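Can2 (Sulfobacillus thermosulfidooxidans, PDB 7BDV) binds cyclic tetra-adenylate through its CARF domain and acts as a dual-specificity nuclease that potentiates type III CRISPR defence. Local coordinates at residues Y14-S19 with L23-P28. Residues are numbered along the deposited sequence; the frame is centred on the assembly and turned at random.
Sequences YVCLLS and LPNVIP. With nucleotides of chain E.
Tyr14 reaches from the strand to the helix and donates its hydroxyl to the backbone carbonyl of Asn25, with OH to O at 2.7 Å. The hydroxyl approaches well off the C=O direction, at 114°, and stands 25° out of the carbonyl plane. The accepting oxygen lies at the edge of the phenol ring, near its plane. With CG anti to the backbone N (chi1 172°), the ring extends toward the helix. Pro28 crosses the tyrosine at about a right angle and sets its CG 3.6 Å from Tyr14 OH. A proline at 28 has no N-H to give to the turn before, and the helix is kinked there. Asn93 ND2 hydrogen-bonds both the tyrosine hydroxyl and the carbonyl of Pro24, so the hydroxyl takes part in two bonds.

Asn25 is the closely packed centre of the contact, its CB beside Cys16. Cys16 SG comes within 3.9 Å of Asn25 CB. Leu18 CD2 lies near the end of the Asn25 side chain. All of these residues are buried.

Toward Ser19 and Pro24 the two segments part, and the ligand lies at this looser end. Ser19 donates OG to OP1 of A1 of chain E at 2.6 Å. Pro24 sets its CG 3.6 Å from O4' of the same nucleotide, and Leu23 CB lies 3.6 Å from its N6. Leu18 O is 3.6 Å from C2 of A4 of chain E. The strand end and helix start thus line part of the cyclic tetra-adenylate site.

Strand 13-17 and helix 23-31 open a beta-alpha-beta unit that closes with strand 36-41. The segment axes run nearly antiparallel. In the parallel part of the CARF sheet, strand 13-17 lies between strands 36-41 and 90-93. Phe52 of helix 47-55 packs against Asn25 and Val26.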
loop_
_atom_site.group_PDB
_atom_site.type_symbol
_atom_site.label_atom_id
_atom_site.label_comp_id
_atom_site.label_asym_id
_atom_site.label_seq_id
_atom_site.Cartn_x
_atom_site.Cartn_y
_atom_site.Cartn_z
ATOM N N TYR A 14 6.353 -10.920 29.707
ATOM C CA TYR A 14 5.700 -10.035 28.709
ATOM C C TYR A 14 5.022 -10.923 27.660
ATOM O O TYR A 14 5.690 -11.774 27.054
ATOM C CB TYR A 14 6.777 -9.094 28.185
ATOM C CG TYR A 14 6.414 -8.210 27.031
ATOM C CD1 TYR A 14 5.713 -7.043 27.227
ATOM C CD2 TYR A 14 6.833 -8.509 25.754
ATOM C CE1 TYR A 14 5.455 -6.169 26.178
ATOM C CE2 TYR A 14 6.570 -7.662 24.686
ATOM C CZ TYR A 14 5.844 -6.509 24.903
ATOM O OH TYR A 14 5.565 -5.672 23.865
ATOM N N VAL A 15 3.708 -10.803 27.531
ATOM C CA VAL A 15 2.896 -11.634 26.606
ATOM C C VAL A 15 2.477 -10.751 25.433
ATOM O O VAL A 15 1.818 -9.700 25.671
ATOM C CB VAL A 15 1.691 -12.267 27.314
ATOM C CG1 VAL A 15 0.825 -13.082 26.364
ATOM C CG2 VAL A 15 2.131 -13.105 28.504
ATOM N N CYS A 16 2.827 -11.133 24.212
ATOM C CA CYS A 16 2.374 -10.337 23.052
ATOM C C CYS A 16 1.805 -11.212 21.945
ATOM O O CYS A 16 2.100 -12.437 21.860
ATOM C CB CYS A 16 3.416 -9.329 22.614
ATOM S SG CYS A 16 5.059 -10.024 22.423
ATOM N N LEU A 17 0.919 -10.592 21.170
ATOM C CA LEU A 17 0.136 -11.273 20.105
ATOM C C LEU A 17 0.769 -10.889 18.779
ATOM O O LEU A 17 0.693 -9.697 18.444
ATOM C CB LEU A 17 -1.320 -10.786 20.170
ATOM C CG LEU A 17 -2.174 -11.321 21.304
ATOM C CD1 LEU A 17 -1.520 -11.101 22.649
ATOM C CD2 LEU A 17 -3.540 -10.660 21.287
ATOM N N LEU A 18 1.320 -11.840 18.018
ATOM C CA LEU A 18 2.042 -11.534 16.762
ATOM C C LEU A 18 1.044 -11.411 15.600
ATOM O O LEU A 18 0.081 -12.193 15.530
ATOM C CB LEU A 18 3.066 -12.628 16.467
ATOM C CG LEU A 18 4.180 -12.757 17.508
ATOM C CD1 LEU A 18 5.381 -13.489 16.924
ATOM C CD2 LEU A 18 4.624 -11.399 18.036
ATOM N N SER A 19 1.353 -10.525 14.669
ATOM C CA SER A 19 0.456 -10.128 13.556
ATOM C C SER A 19 1.277 -9.407 12.498
ATOM O O SER A 19 2.553 -9.367 12.659
ATOM C CB SER A 19 -0.691 -9.300 14.101
ATOM O OG SER A 19 -0.249 -8.122 14.716
ATOM N N LEU A 23 6.058 -4.115 15.233
ATOM C CA LEU A 23 6.635 -2.917 15.890
ATOM C C LEU A 23 6.087 -2.665 17.283
ATOM O O LEU A 23 6.862 -2.359 18.195
ATOM C CB LEU A 23 6.467 -1.656 15.027
ATOM C CG LEU A 23 7.558 -1.432 13.995
ATOM C CD1 LEU A 23 7.131 -0.365 12.980
ATOM C CD2 LEU A 23 8.877 -1.100 14.676
ATOM N N PRO A 24 4.756 -2.666 17.515
ATOM C CA PRO A 24 4.240 -2.303 18.827
ATOM C C PRO A 24 4.542 -3.370 19.907
ATOM O O PRO A 24 4.445 -3.045 21.062
ATOM C CB PRO A 24 2.733 -2.169 18.642
ATOM C CG PRO A 24 2.429 -2.879 17.337
ATOM C CD PRO A 24 3.709 -2.910 16.533
ATOM N N ASN A 25 4.901 -4.593 19.516
ATOM C CA ASN A 25 5.396 -5.640 20.458
ATOM C C ASN A 25 6.900 -5.466 20.710
ATOM O O ASN A 25 7.367 -5.806 21.816
ATOM C CB ASN A 25 5.108 -7.030 19.909
ATOM C CG ASN A 25 3.622 -7.274 19.741
ATOM O OD1 ASN A 25 3.172 -7.820 18.716
ATOM N ND2 ASN A 25 2.885 -6.984 20.806
ATOM N N VAL A 26 7.644 -4.954 19.735
ATOM C CA VAL A 26 9.135 -4.893 19.781
ATOM C C VAL A 26 9.571 -3.632 20.533
ATOM O O VAL A 26 10.552 -3.709 21.289
ATOM C CB VAL A 26 9.719 -4.975 18.360
ATOM C CG1 VAL A 26 11.159 -4.512 18.272
ATOM C CG2 VAL A 26 9.562 -6.360 17.786
ATOM N N ILE A 27 8.876 -2.503 20.327
ATOM C CA ILE A 27 9.282 -1.194 20.887
ATOM C C ILE A 27 9.383 -1.275 22.411
ATOM O O ILE A 27 10.383 -0.832 22.967
ATOM C CB ILE A 27 8.363 -0.063 20.386
ATOM C CG1 ILE A 27 8.644 0.264 18.910
ATOM C CG2 ILE A 27 8.506 1.156 21.266
ATOM N N PRO A 28 8.385 -1.802 23.154
ATOM C CA PRO A 28 8.519 -1.946 24.604
ATOM C C PRO A 28 9.668 -2.854 25.096
ATOM O O PRO A 28 10.178 -2.618 26.172
ATOM C CB PRO A 28 7.163 -2.513 25.028
ATOM C CG PRO A 28 6.228 -2.111 23.902
ATOM C CD PRO A 28 7.068 -2.246 22.669
ATOM P P A E 1 -2.124 -5.691 12.887
ATOM O OP1 A E 1 -0.742 -6.317 12.944
ATOM O OP2 A E 1 -2.247 -4.842 11.633
ATOM O "O5'" A E 1 -2.349 -4.801 14.184
ATOM C "C5'" A E 1 -1.374 -3.800 14.457
ATOM C "C4'" A E 1 -1.956 -2.889 15.489
ATOM O "O4'" A E 1 -0.881 -2.121 16.068
ATOM C "C3'" A E 1 -2.947 -1.843 14.967
ATOM O "O3'" A E 1 -3.708 -1.386 16.044
ATOM C "C2'" A E 1 -2.028 -0.685 14.626
ATOM O "O2'" A E 1 -2.745 0.528 14.601
ATOM C "C1'" A E 1 -1.121 -0.751 15.857
ATOM N N9 A E 1 0.160 -0.127 15.804
ATOM C C8 A E 1 0.730 0.556 16.840
ATOM N N7 A E 1 1.923 1.001 16.565
ATOM C C5 A E 1 2.165 0.554 15.285
ATOM C C6 A E 1 3.273 0.689 14.438
ATOM N N6 A E 1 4.387 1.328 14.770
ATOM N N1 A E 1 3.195 0.099 13.233
ATOM C C2 A E 1 2.081 -0.550 12.900
ATOM N N3 A E 1 0.976 -0.710 13.585
ATOM C C4 A E 1 1.087 -0.155 14.802
ATOM P P A E 4 -9.216 -7.023 13.220
ATOM O OP1 A E 4 -9.797 -8.140 14.008
ATOM O OP2 A E 4 -8.934 -5.596 13.543
ATOM O "O5'" A E 4 -7.808 -7.738 12.941
ATOM C "C5'" A E 4 -6.766 -7.061 12.287
ATOM C "C4'" A E 4 -5.481 -7.589 12.879
ATOM O "O4'" A E 4 -5.469 -9.048 12.788
ATOM C "C3'" A E 4 -4.225 -7.110 12.162
ATOM O "O3'" A E 4 -3.271 -6.752 13.174
ATOM C "C2'" A E 4 -3.828 -8.332 11.339
ATOM O "O2'" A E 4 -2.474 -8.347 10.933
ATOM C "C1'" A E 4 -4.213 -9.454 12.296
ATOM N N9 A E 4 -4.360 -10.762 11.698
ATOM C C8 A E 4 -5.097 -11.106 10.558
ATOM N N7 A E 4 -5.030 -12.400 10.299
ATOM C C5 A E 4 -4.199 -12.923 11.290
ATOM C C6 A E 4 -3.712 -14.227 11.541
ATOM N N6 A E 4 -4.025 -15.263 10.777
ATOM N N1 A E 4 -2.872 -14.420 12.601
ATOM C C2 A E 4 -2.545 -13.347 13.336
ATOM N N3 A E 4 -2.950 -12.077 13.202
ATOM C C4 A E 4 -3.773 -11.926 12.142
#